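PDB 4K2H: intracellular protease/amidase from Salmonella enterica subsp. enterica serovar Typhimurium, which is of unknown function but may be a peptidase or amidase of the DJ-1/PfpI family, and binds zinc. Local coordinates for residues A[6-18]-A[35-49]. The protein carries 1 engineered substitution. Residues are numbered along the deposited sequence; the frame is centred on the assembly and turned at random.
Sequences KVAVLLAPGFEEA and ETLACAESRAVVSYH. With ZN (zinc ion), chain O.
The ring of F15 is held between S47 CB over one face (3.8 Å to the ring centroid, a CH-pi contact) and L11 CD2 over the opposite face; V45 O and A12 O lie at its edge. The Y48 ring has H49 NE2 over one face and E16 OE1 at its edge, 3.2 Å from Y48 CD2, with carboxylate and ring planes nearly perpendicular. H49 meets both carboxylates at its edge, since zinc joins them: H49 ND1 binds the metal at 2.0 Å, E16 through OE1 and E17 through OE2. E17 bends back at chi2 (-61°), which lets its carboxylate serve two purposes. While OE2 holds zinc, OE1 accepts S47 OG (2.7 Å) on the anti side and H49 N on the syn side, both from one face of the carboxylate, so second-shell S47 and the backbone of H49, itself a ligand, together hold its rotation. S47 OG is also bonded to I51 N. The other oxygen of E16, OE2, caps helix 17-29 by accepting A18 N. In the type II turn 12-15, G14 N bonds to V46 O (2.8 Å) at the end of strand 44-46, and Y48 N bonds to F15 O. Strands 6-11 and 33-38 pair in parallel, V7 O with E35 N, V9 N with E35 O, V9 O with L37 N and L11 N with L37 O. L11 CD1 rests on T36 CB (3.8 Å) on one side of the sheet, and L10 CD2 on L37 CB on the other. A water donates to L11 O and accepts from C39 N. D25 of the second subunit supplies the fourth zinc ligand, making this an intersubunit metal site at the N-terminal end of helix 17-29, in a beta-alpha-beta unit of the DJ-1/PfpI family.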
loop_
_atom_site.group_PDB
_atom_site.type_symbol
_atom_site.label_atom_id
_atom_site.label_comp_id
_atom_site.label_asym_id
_atom_site.label_seq_id
_atom_site.Cartn_x
_atom_site.Cartn_y
_atom_site.Cartn_z
ATOM N N LYS A 6 12.575 -14.706 -7.244
ATOM C CA LYS A 6 11.100 -14.782 -7.390
ATOM C C LYS A 6 10.367 -14.837 -6.048
ATOM O O LYS A 6 10.704 -15.664 -5.192
ATOM C CB LYS A 6 10.719 -16.071 -8.099
ATOM C CG LYS A 6 10.706 -16.058 -9.607
ATOM C CD LYS A 6 9.982 -17.317 -10.111
ATOM C CE LYS A 6 10.405 -18.582 -9.332
ATOM N NZ LYS A 6 9.827 -19.842 -9.878
ATOM N N VAL A 7 9.338 -14.010 -5.897
ATOM C CA VAL A 7 8.556 -13.946 -4.687
ATOM C C VAL A 7 7.083 -14.197 -5.015
ATOM O O VAL A 7 6.573 -13.657 -5.981
ATOM C CB VAL A 7 8.705 -12.567 -4.024
ATOM C CG1 VAL A 7 7.821 -12.440 -2.780
ATOM C CG2 VAL A 7 10.175 -12.305 -3.677
ATOM N N ALA A 8 6.438 -15.054 -4.220
ATOM C CA ALA A 8 4.987 -15.284 -4.259
ATOM C C ALA A 8 4.301 -14.516 -3.119
ATOM O O ALA A 8 4.723 -14.611 -1.957
ATOM C CB ALA A 8 4.670 -16.778 -4.135
ATOM N N VAL A 9 3.263 -13.758 -3.441
ATOM C CA VAL A 9 2.488 -13.061 -2.412
ATOM C C VAL A 9 1.132 -13.740 -2.428
ATOM O O VAL A 9 0.454 -13.772 -3.460
ATOM C CB VAL A 9 2.354 -11.559 -2.710
ATOM C CG1 VAL A 9 1.506 -10.836 -1.654
ATOM C CG2 VAL A 9 3.721 -10.911 -2.806
ATOM N N LEU A 10 0.751 -14.333 -1.308
ATOM C CA LEU A 10 -0.505 -15.070 -1.270
ATOM C C LEU A 10 -1.636 -14.121 -0.918
ATOM O O LEU A 10 -1.565 -13.367 0.054
ATOM C CB LEU A 10 -0.456 -16.223 -0.255
ATOM C CG LEU A 10 0.684 -17.230 -0.431
ATOM C CD1 LEU A 10 0.472 -18.419 0.477
ATOM C CD2 LEU A 10 0.831 -17.701 -1.862
ATOM N N LEU A 11 -2.693 -14.192 -1.713
ATOM C CA LEU A 11 -3.829 -13.304 -1.550
ATOM C C LEU A 11 -5.110 -14.086 -1.269
ATOM O O LEU A 11 -5.734 -14.571 -2.189
ATOM C CB LEU A 11 -4.006 -12.436 -2.795
ATOM C CG LEU A 11 -2.873 -11.496 -3.189
ATOM C CD1 LEU A 11 -3.320 -10.592 -4.335
ATOM C CD2 LEU A 11 -2.354 -10.654 -2.021
ATOM N N ALA A 12 -5.521 -14.167 -0.010
ATOM C CA ALA A 12 -6.787 -14.812 0.332
ATOM C C ALA A 12 -7.889 -13.740 0.482
ATOM O O ALA A 12 -7.576 -12.562 0.625
ATOM C CB ALA A 12 -6.640 -15.617 1.609
ATOM N N PRO A 13 -9.176 -14.139 0.461
ATOM C CA PRO A 13 -10.206 -13.094 0.629
ATOM C C PRO A 13 -10.024 -12.400 1.953
ATOM O O PRO A 13 -9.803 -13.071 2.968
ATOM C CB PRO A 13 -11.548 -13.887 0.524
ATOM C CG PRO A 13 -11.198 -15.034 -0.371
ATOM C CD PRO A 13 -9.782 -15.415 0.045
ATOM N N GLY A 14 -10.065 -11.068 1.948
ATOM C CA GLY A 14 -9.788 -10.316 3.165
ATOM C C GLY A 14 -8.330 -9.996 3.488
ATOM O O GLY A 14 -8.035 -9.485 4.525
ATOM N N PHE A 15 -7.426 -10.267 2.574
ATOM C CA PHE A 15 -6.006 -9.947 2.753
ATOM C C PHE A 15 -5.859 -8.465 2.999
ATOM O O PHE A 15 -6.591 -7.686 2.424
ATOM C CB PHE A 15 -5.195 -10.366 1.515
ATOM C CG PHE A 15 -5.431 -9.523 0.261
ATOM C CD1 PHE A 15 -4.560 -8.502 -0.082
ATOM C CD2 PHE A 15 -6.504 -9.772 -0.588
ATOM C CE1 PHE A 15 -4.722 -7.749 -1.224
ATOM C CE2 PHE A 15 -6.704 -9.010 -1.730
ATOM C CZ PHE A 15 -5.786 -8.018 -2.069
ATOM N N GLU A 16 -4.894 -8.085 3.854
ATOM C CA GLU A 16 -4.646 -6.714 4.161
ATOM C C GLU A 16 -3.902 -6.133 2.976
ATOM O O GLU A 16 -2.746 -6.471 2.741
ATOM C CB GLU A 16 -3.824 -6.573 5.452
ATOM C CG GLU A 16 -4.269 -5.436 6.347
ATOM C CD GLU A 16 -4.630 -4.188 5.556
ATOM O OE1 GLU A 16 -5.790 -3.712 5.695
ATOM O OE2 GLU A 16 -3.771 -3.713 4.763
ATOM N N GLU A 17 -4.576 -5.253 2.224
ATOM C CA GLU A 17 -4.032 -4.762 0.974
ATOM C C GLU A 17 -2.832 -3.865 1.138
ATOM O O GLU A 17 -1.933 -3.881 0.313
ATOM C CB GLU A 17 -5.094 -4.093 0.121
ATOM C CG GLU A 17 -5.666 -2.757 0.602
ATOM C CD GLU A 17 -6.370 -2.812 1.932
ATOM O OE1 GLU A 17 -7.224 -3.694 2.101
ATOM O OE2 GLU A 17 -6.031 -1.964 2.816
ATOM N N ALA A 18 -2.820 -3.065 2.190
ATOM C CA ALA A 18 -1.723 -2.132 2.376
ATOM C C ALA A 18 -0.413 -2.907 2.641
ATOM O O ALA A 18 0.632 -2.597 2.056
ATOM C CB ALA A 18 -2.054 -1.155 3.490
ATOM N N GLU A 35 5.003 -12.613 -8.085
ATOM C CA GLU A 35 3.707 -13.151 -8.529
ATOM C C GLU A 35 2.704 -13.144 -7.393
ATOM O O GLU A 35 2.942 -13.740 -6.351
ATOM C CB GLU A 35 3.852 -14.572 -9.037
ATOM C CG GLU A 35 3.759 -14.708 -10.539
ATOM C CD GLU A 35 3.610 -16.150 -10.992
ATOM O OE1 GLU A 35 3.750 -17.088 -10.186
ATOM O OE2 GLU A 35 3.324 -16.338 -12.183
ATOM N N THR A 36 1.601 -12.433 -7.581
ATOM C CA THR A 36 0.486 -12.514 -6.646
ATOM C C THR A 36 -0.270 -13.814 -6.967
ATOM O O THR A 36 -0.557 -14.120 -8.127
ATOM C CB THR A 36 -0.448 -11.282 -6.762
ATOM O OG1 THR A 36 -0.857 -11.105 -8.112
ATOM C CG2 THR A 36 0.268 -10.049 -6.384
ATOM N N LEU A 37 -0.554 -14.594 -5.938
ATOM C CA LEU A 37 -1.261 -15.835 -6.112
ATOM C C LEU A 37 -2.508 -15.837 -5.249
ATOM O O LEU A 37 -2.428 -15.700 -4.021
ATOM C CB LEU A 37 -0.365 -17.000 -5.700
ATOM C CG LEU A 37 0.974 -17.113 -6.461
ATOM C CD1 LEU A 37 1.729 -18.381 -6.057
ATOM C CD2 LEU A 37 0.824 -17.078 -7.982
ATOM N N ALA A 38 -3.655 -16.035 -5.877
ATOM C CA ALA A 38 -4.885 -16.274 -5.143
ATOM C C ALA A 38 -4.927 -17.719 -4.679
ATOM O O ALA A 38 -4.281 -18.568 -5.255
ATOM C CB ALA A 38 -6.094 -15.987 -6.027
ATOM N N CYS A 39 -5.708 -18.025 -3.667
ATOM C CA CYS A 39 -5.543 -19.331 -3.015
ATOM C C CYS A 39 -6.590 -20.387 -3.292
ATOM O O CYS A 39 -6.360 -21.567 -3.025
ATOM C CB CYS A 39 -5.355 -19.112 -1.527
ATOM S SG CYS A 39 -3.855 -18.128 -1.317
ATOM N N ALA A 40 -7.721 -19.998 -3.842
ATOM C CA ALA A 40 -8.715 -20.984 -4.202
ATOM C C ALA A 40 -8.983 -20.870 -5.712
ATOM O O ALA A 40 -8.031 -20.785 -6.498
ATOM C CB ALA A 40 -9.974 -20.786 -3.351
ATOM N N GLU A 41 -10.243 -20.802 -6.117
ATOM C CA GLU A 41 -10.628 -21.040 -7.522
ATOM C C GLU A 41 -10.756 -19.747 -8.366
ATOM O O GLU A 41 -11.249 -19.773 -9.488
ATOM C CB GLU A 41 -11.965 -21.779 -7.546
ATOM C CG GLU A 41 -13.147 -20.945 -6.978
ATOM C CD GLU A 41 -12.999 -20.590 -5.483
ATOM O OE1 GLU A 41 -12.900 -19.391 -5.171
ATOM O OE2 GLU A 41 -12.941 -21.499 -4.613
ATOM N N SER A 42 -10.316 -18.620 -7.832
ATOM C CA SER A 42 -10.636 -17.342 -8.420
ATOM C C SER A 42 -9.375 -16.483 -8.489
ATOM O O SER A 42 -8.552 -16.538 -7.579
ATOM C CB SER A 42 -11.679 -16.679 -7.533
ATOM O OG SER A 42 -11.852 -15.333 -7.937
ATOM N N ARG A 43 -9.215 -15.709 -9.557
ATOM C CA ARG A 43 -8.115 -14.761 -9.647
ATOM C C ARG A 43 -8.446 -13.396 -9.087
ATOM O O ARG A 43 -7.558 -12.700 -8.582
ATOM C CB ARG A 43 -7.589 -14.670 -11.074
ATOM C CG ARG A 43 -6.554 -15.758 -11.306
ATOM C CD ARG A 43 -5.932 -15.716 -12.680
ATOM N NE ARG A 43 -5.283 -14.446 -12.924
ATOM C CZ ARG A 43 -4.893 -14.037 -14.118
ATOM N NH1 ARG A 43 -5.072 -14.798 -15.160
ATOM N NH2 ARG A 43 -4.353 -12.844 -14.262
ATOM N N ALA A 44 -9.715 -13.012 -9.148
ATOM C CA ALA A 44 -10.154 -11.778 -8.490
ATOM C C ALA A 44 -10.247 -12.045 -7.005
ATOM O O ALA A 44 -10.794 -13.049 -6.597
ATOM C CB ALA A 44 -11.493 -11.315 -9.030
ATOM N N VAL A 45 -9.687 -11.159 -6.189
ATOM C CA VAL A 45 -9.765 -11.319 -4.737
ATOM C C VAL A 45 -10.032 -9.968 -4.112
ATOM O O VAL A 45 -9.373 -8.972 -4.461
ATOM C CB VAL A 45 -8.434 -11.824 -4.166
ATOM C CG1 VAL A 45 -8.599 -12.183 -2.704
ATOM C CG2 VAL A 45 -7.915 -13.018 -4.945
ATOM N N VAL A 46 -10.952 -9.927 -3.167
ATOM C CA VAL A 46 -11.291 -8.674 -2.515
ATOM C C VAL A 46 -10.570 -8.541 -1.153
ATOM O O VAL A 46 -10.674 -9.419 -0.285
ATOM C CB VAL A 46 -12.820 -8.554 -2.370
ATOM C CG1 VAL A 46 -13.222 -7.263 -1.674
ATOM C CG2 VAL A 46 -13.453 -8.601 -3.739
ATOM N N SER A 47 -9.831 -7.449 -0.994
ATOM C CA SER A 47 -9.043 -7.196 0.215
ATOM C C SER A 47 -9.895 -6.835 1.436
ATOM O O SER A 47 -11.117 -6.524 1.334
ATOM C CB SER A 47 -8.072 -6.026 -0.034
ATOM O OG SER A 47 -8.745 -4.752 0.104
ATOM N N TYR A 48 -9.227 -6.801 2.588
ATOM C CA TYR A 48 -9.835 -6.384 3.867
ATOM C C TYR A 48 -10.593 -5.069 3.751
ATOM O O TYR A 48 -11.706 -4.957 4.218
ATOM C CB TYR A 48 -8.729 -6.240 4.921
ATOM C CG TYR A 48 -9.141 -5.821 6.322
ATOM C CD1 TYR A 48 -10.409 -6.108 6.852
ATOM C CD2 TYR A 48 -8.211 -5.190 7.148
ATOM C CE1 TYR A 48 -10.741 -5.738 8.153
ATOM C CE2 TYR A 48 -8.516 -4.819 8.429
ATOM C CZ TYR A 48 -9.773 -5.079 8.928
ATOM O OH TYR A 48 -10.018 -4.675 10.212
ATOM N N HIS A 49 -9.954 -4.060 3.174
ATOM C CA HIS A 49 -10.589 -2.756 2.958
ATOM C C HIS A 49 -11.240 -2.610 1.573
ATOM O O HIS A 49 -11.285 -1.529 1.012
ATOM C CB HIS A 49 -9.608 -1.627 3.298
ATOM C CG HIS A 49 -9.309 -1.553 4.767
ATOM N ND1 HIS A 49 -8.064 -1.804 5.293
ATOM C CD2 HIS A 49 -10.122 -1.322 5.827
ATOM C CE1 HIS A 49 -8.127 -1.756 6.606
ATOM N NE2 HIS A 49 -9.356 -1.439 6.956
HETATM ZN ZN ZN O . -6.211 -2.153 4.577
HETATM O O HOH W 1 -7.801 -16.215 -2.828
#